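Local coordinates for Fc fragment of IgE receptor II (Bos taurus, PDB 6PWS), which is the cow form of the low-affinity IgE receptor CD23, whose C-type lectin domain binds mannose-type sugars at a calcium site, at residues G24-W30 against G120-W126. Residues are numbered along the deposited sequence; the frame is centred on the assembly and turned at random.
Sequences GEGAKKW and GSELHGW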
ATOM      1  N   GLY A  24       1.281  -5.579  -8.064  1.00  5.29           N
ATOM      2  CA  GLY A  24       2.490  -5.376  -8.834  1.00  5.77           C
ATOM      3  C   GLY A  24       3.649  -6.198  -8.309  1.00  5.61           C
ATOM      4  O   GLY A  24       3.774  -6.453  -7.109  1.00  5.57           O
ATOM      5  N   GLU A  25       4.521  -6.591  -9.222  1.00  6.37           N
ATOM      6  CA  GLU A  25       5.683  -7.399  -8.902  1.00  6.83           C
ATOM      7  C   GLU A  25       6.871  -6.831  -9.656  1.00  7.14           C
ATOM      8  O   GLU A  25       6.750  -6.417 -10.814  1.00  8.54           O
ATOM      9  CB  GLU A  25       5.447  -8.866  -9.289  1.00  7.87           C
ATOM     10  CG  GLU A  25       6.337  -9.869  -8.580  1.00  8.55           C
ATOM     11  CD  GLU A  25       7.753  -9.931  -9.106  1.00  8.33           C
ATOM     12  OE1 GLU A  25       7.941  -9.863 -10.345  1.00 10.12           O
ATOM     13  OE2 GLU A  25       8.679 -10.075  -8.265  1.00  9.17           O
ATOM     14  N   GLY A  26       8.027  -6.859  -8.997  1.00  7.10           N
ATOM     15  CA  GLY A  26       9.271  -6.358  -9.545  1.00  7.63           C
ATOM     16  C   GLY A  26       9.855  -5.302  -8.629  1.00  7.34           C
ATOM     17  O   GLY A  26       9.125  -4.462  -8.101  1.00  7.94           O
ATOM     18  N   ALA A  27      11.173  -5.322  -8.453  1.00  7.27           N
ATOM     19  CA  ALA A  27      11.837  -4.530  -7.430  1.00  7.72           C
ATOM     20  C   ALA A  27      11.661  -3.040  -7.683  1.00  7.48           C
ATOM     21  O   ALA A  27      12.031  -2.534  -8.745  1.00  9.83           O
ATOM     22  CB  ALA A  27      13.322  -4.889  -7.405  1.00  9.32           C
ATOM     23  N   LYS A  28      11.142  -2.330  -6.673  1.00  6.10           N
ATOM     24  CA  LYS A  28      10.921  -0.894  -6.755  1.00  6.33           C
ATOM     25  C   LYS A  28      11.079  -0.260  -5.382  1.00  5.41           C
ATOM     26  O   LYS A  28      10.619  -0.816  -4.383  1.00  5.63           O
ATOM     27  CB  LYS A  28       9.525  -0.577  -7.289  1.00  7.38           C
ATOM     28  CG  LYS A  28       9.362  -1.020  -8.735  1.00  9.38           C
ATOM     29  CD  LYS A  28       8.119  -0.470  -9.394  1.00 10.14           C
ATOM     30  CE  LYS A  28       7.883  -1.084 -10.753  1.00 11.51           C
ATOM     31  NZ  LYS A  28       8.936  -0.730 -11.739  1.00 13.41           N
ATOM     32  N   LYS A  29      11.704   0.917  -5.355  1.00  5.49           N
ATOM     33  CA  LYS A  29      11.663   1.798  -4.196  1.00  5.41           C
ATOM     34  C   LYS A  29      10.259   2.398  -4.093  1.00  5.07           C
ATOM     35  O   LYS A  29       9.475   2.353  -5.038  1.00  5.47           O
ATOM     36  CB  LYS A  29      12.709   2.900  -4.358  1.00  7.09           C
ATOM     37  CG  LYS A  29      14.128   2.380  -4.521  1.00  9.10           C
ATOM     38  CD  LYS A  29      15.135   3.501  -4.726  1.00 11.48           C
ATOM     39  CE  LYS A  29      16.539   2.955  -4.938  1.00 14.82           C
ATOM     40  NZ  LYS A  29      17.535   4.032  -5.138  1.00 17.19           N
ATOM     41  N   TRP A  30       9.926   2.996  -2.942  1.00  5.14           N
ATOM     42  CA  TRP A  30       8.547   3.461  -2.746  1.00  5.22           C
ATOM     43  C   TRP A  30       8.131   4.468  -3.823  1.00  5.57           C
ATOM     44  O   TRP A  30       7.042   4.360  -4.395  1.00  5.81           O
ATOM     45  CB  TRP A  30       8.355   4.044  -1.347  1.00  5.09           C
ATOM     46  CG  TRP A  30       6.937   4.424  -1.024  1.00  4.77           C
ATOM     47  CD1 TRP A  30       5.965   3.602  -0.536  1.00  4.72           C
ATOM     48  CD2 TRP A  30       6.325   5.722  -1.155  1.00  5.27           C
ATOM     49  NE1 TRP A  30       4.803   4.294  -0.339  1.00  4.83           N
ATOM     50  CE2 TRP A  30       4.989   5.597  -0.718  1.00  5.19           C
ATOM     51  CE3 TRP A  30       6.776   6.980  -1.582  1.00  6.67           C
ATOM     52  CZ2 TRP A  30       4.106   6.673  -0.690  1.00  6.00           C
ATOM     53  CZ3 TRP A  30       5.892   8.045  -1.558  1.00  7.32           C
ATOM     54  CH2 TRP A  30       4.573   7.883  -1.111  1.00  6.96           C
ATOM     55  N   GLY A 120      13.968   4.010   0.357  1.00  7.12           N
ATOM     56  CA  GLY A 120      14.806   3.473  -0.703  1.00  8.31           C
ATOM     57  C   GLY A 120      14.930   1.963  -0.768  1.00  8.87           C
ATOM     58  O   GLY A 120      15.694   1.453  -1.594  1.00 10.40           O
ATOM     59  N   SER A 121      14.203   1.231   0.074  1.00  9.08           N
ATOM     60  CA  SER A 121      14.223  -0.225   0.012  1.00  9.36           C
ATOM     61  C   SER A 121      13.605  -0.691  -1.295  1.00  8.97           C
ATOM     62  O   SER A 121      12.575  -0.171  -1.723  1.00  9.94           O
ATOM     63  CB  SER A 121      13.400  -0.829   1.150  1.00 11.77           C
ATOM     64  OG  SER A 121      13.949  -0.548   2.417  1.00 14.19           O
ATOM     65  N   GLU A 122      14.208  -1.709  -1.910  1.00  8.52           N
ATOM     66  CA  GLU A 122      13.733  -2.224  -3.196  1.00  8.75           C
ATOM     67  C   GLU A 122      12.869  -3.476  -3.030  1.00  8.75           C
ATOM     68  O   GLU A 122      13.287  -4.613  -3.280  1.00 11.10           O
ATOM     69  CB  GLU A 122      14.913  -2.476  -4.122  1.00 10.82           C
ATOM     70  CG  GLU A 122      15.544  -1.180  -4.565  1.00 14.35           C
ATOM     71  CD  GLU A 122      16.647  -1.350  -5.568  1.00 18.58           C
ATOM     72  OE1 GLU A 122      17.140  -2.485  -5.739  1.00 20.36           O
ATOM     73  OE2 GLU A 122      17.023  -0.331  -6.182  1.00 20.11           O
ATOM     74  N   LEU A 123      11.605  -3.250  -2.679  1.00  5.65           N
ATOM     75  CA  LEU A 123      10.692  -4.354  -2.434  1.00  5.41           C
ATOM     76  C   LEU A 123      10.219  -4.970  -3.745  1.00  5.41           C
ATOM     77  O   LEU A 123      10.105  -4.301  -4.771  1.00  6.72           O
ATOM     78  CB  LEU A 123       9.478  -3.896  -1.622  1.00  5.62           C
ATOM     79  CG  LEU A 123       9.783  -3.298  -0.258  1.00  6.25           C
ATOM     80  CD1 LEU A 123       8.483  -2.932   0.455  1.00  5.91           C
ATOM     81  CD2 LEU A 123      10.607  -4.239   0.590  1.00  8.05           C
ATOM     82  N   HIS A 124       9.890  -6.260  -3.676  1.00  5.35           N
ATOM     83  CA  HIS A 124       9.498  -7.028  -4.853  1.00  5.88           C
ATOM     84  C   HIS A 124       8.018  -6.958  -5.152  1.00  5.59           C
ATOM     85  O   HIS A 124       7.587  -7.449  -6.202  1.00  6.78           O
ATOM     86  CB  HIS A 124       9.880  -8.498  -4.660  1.00  7.60           C
ATOM     87  CG  HIS A 124      11.334  -8.683  -4.458  1.00  9.41           C
ATOM     88  ND1 HIS A 124      12.227  -8.685  -5.506  1.00 10.67           N
ATOM     89  CD2 HIS A 124      12.070  -8.776  -3.328  1.00 10.57           C
ATOM     90  CE1 HIS A 124      13.452  -8.813  -5.030  1.00 11.15           C
ATOM     91  NE2 HIS A 124      13.384  -8.867  -3.711  1.00 11.68           N
ATOM     92  N   GLY A 125       7.230  -6.390  -4.244  1.00  5.40           N
ATOM     93  CA  GLY A 125       5.814  -6.229  -4.455  1.00  5.19           C
ATOM     94  C   GLY A 125       5.370  -4.814  -4.142  1.00  4.66           C
ATOM     95  O   GLY A 125       6.017  -4.072  -3.402  1.00  4.50           O
ATOM     96  N   TRP A 126       4.220  -4.470  -4.703  1.00  4.59           N
ATOM     97  CA  TRP A 126       3.619  -3.155  -4.498  1.00  4.92           C
ATOM     98  C   TRP A 126       2.168  -3.307  -4.928  1.00  5.37           C
ATOM     99  O   TRP A 126       1.883  -4.100  -5.833  1.00  7.62           O
ATOM    100  CB  TRP A 126       4.388  -2.038  -5.259  1.00  5.83           C
ATOM    101  CG  TRP A 126       4.984  -2.487  -6.589  1.00  6.32           C
ATOM    102  CD1 TRP A 126       6.177  -3.148  -6.778  1.00  6.18           C
ATOM    103  CD2 TRP A 126       4.397  -2.348  -7.891  1.00  6.49           C
ATOM    104  NE1 TRP A 126       6.344  -3.446  -8.105  1.00  6.97           N
ATOM    105  CE2 TRP A 126       5.275  -2.952  -8.808  1.00  6.73           C
ATOM    106  CE3 TRP A 126       3.217  -1.758  -8.370  1.00  7.06           C
ATOM    107  CZ2 TRP A 126       5.009  -2.997 -10.167  1.00  7.86           C
ATOM    108  CZ3 TRP A 126       2.957  -1.804  -9.720  1.00  7.88           C
ATOM    109  CH2 TRP A 126       3.849  -2.413 -10.604  1.00  8.25           C
TER
HETATM  110  O   HOH W   1      11.159  -8.816  -7.997  1.00 18.07           O
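Gly24 and Trp126 pair in the antiparallel sheet of the C-type lectin fold, where strand 19-25 runs beside strand 123-131. The backbone bond from Trp126 N to Gly24 O measures 3.1 Å, the return bond from Gly24 N to Trp126 O is weak, and Gly26 N donates to His124 O. Between Glu25 and Lys28 the register slips by one residue, a beta bulge, after which Lys28 N bonds Leu123 O at 2.9 Å.

Packing centres on the Trp126 indole, sandwiched between Gly24 and Lys28. Gly24 CA sits squarely over the six-membered ring, 3.4 Å from its centroid, a CH-pi contact with no side chain in the way. On the opposite face the Lys28 chain slants across, CD over the five-membered ring and CE 3.5 Å from Trp126 CZ2. Ala33, Ala36 and Cys37 of helix 30-39 also touch this indole.

The Glu25 carboxylate and His124 ring lie side by side, their planes nearly parallel, bridged by a water that donates to Glu25 OE2 and lies in the ring plane beside His124 ND1. With chi1 at 34°, about halfway from eclipsed to staggered, the indole turns its N-H toward the bulge: Trp126 NE1 meets Gly26 O at 3.0 Å, on a carbonyl lone pair.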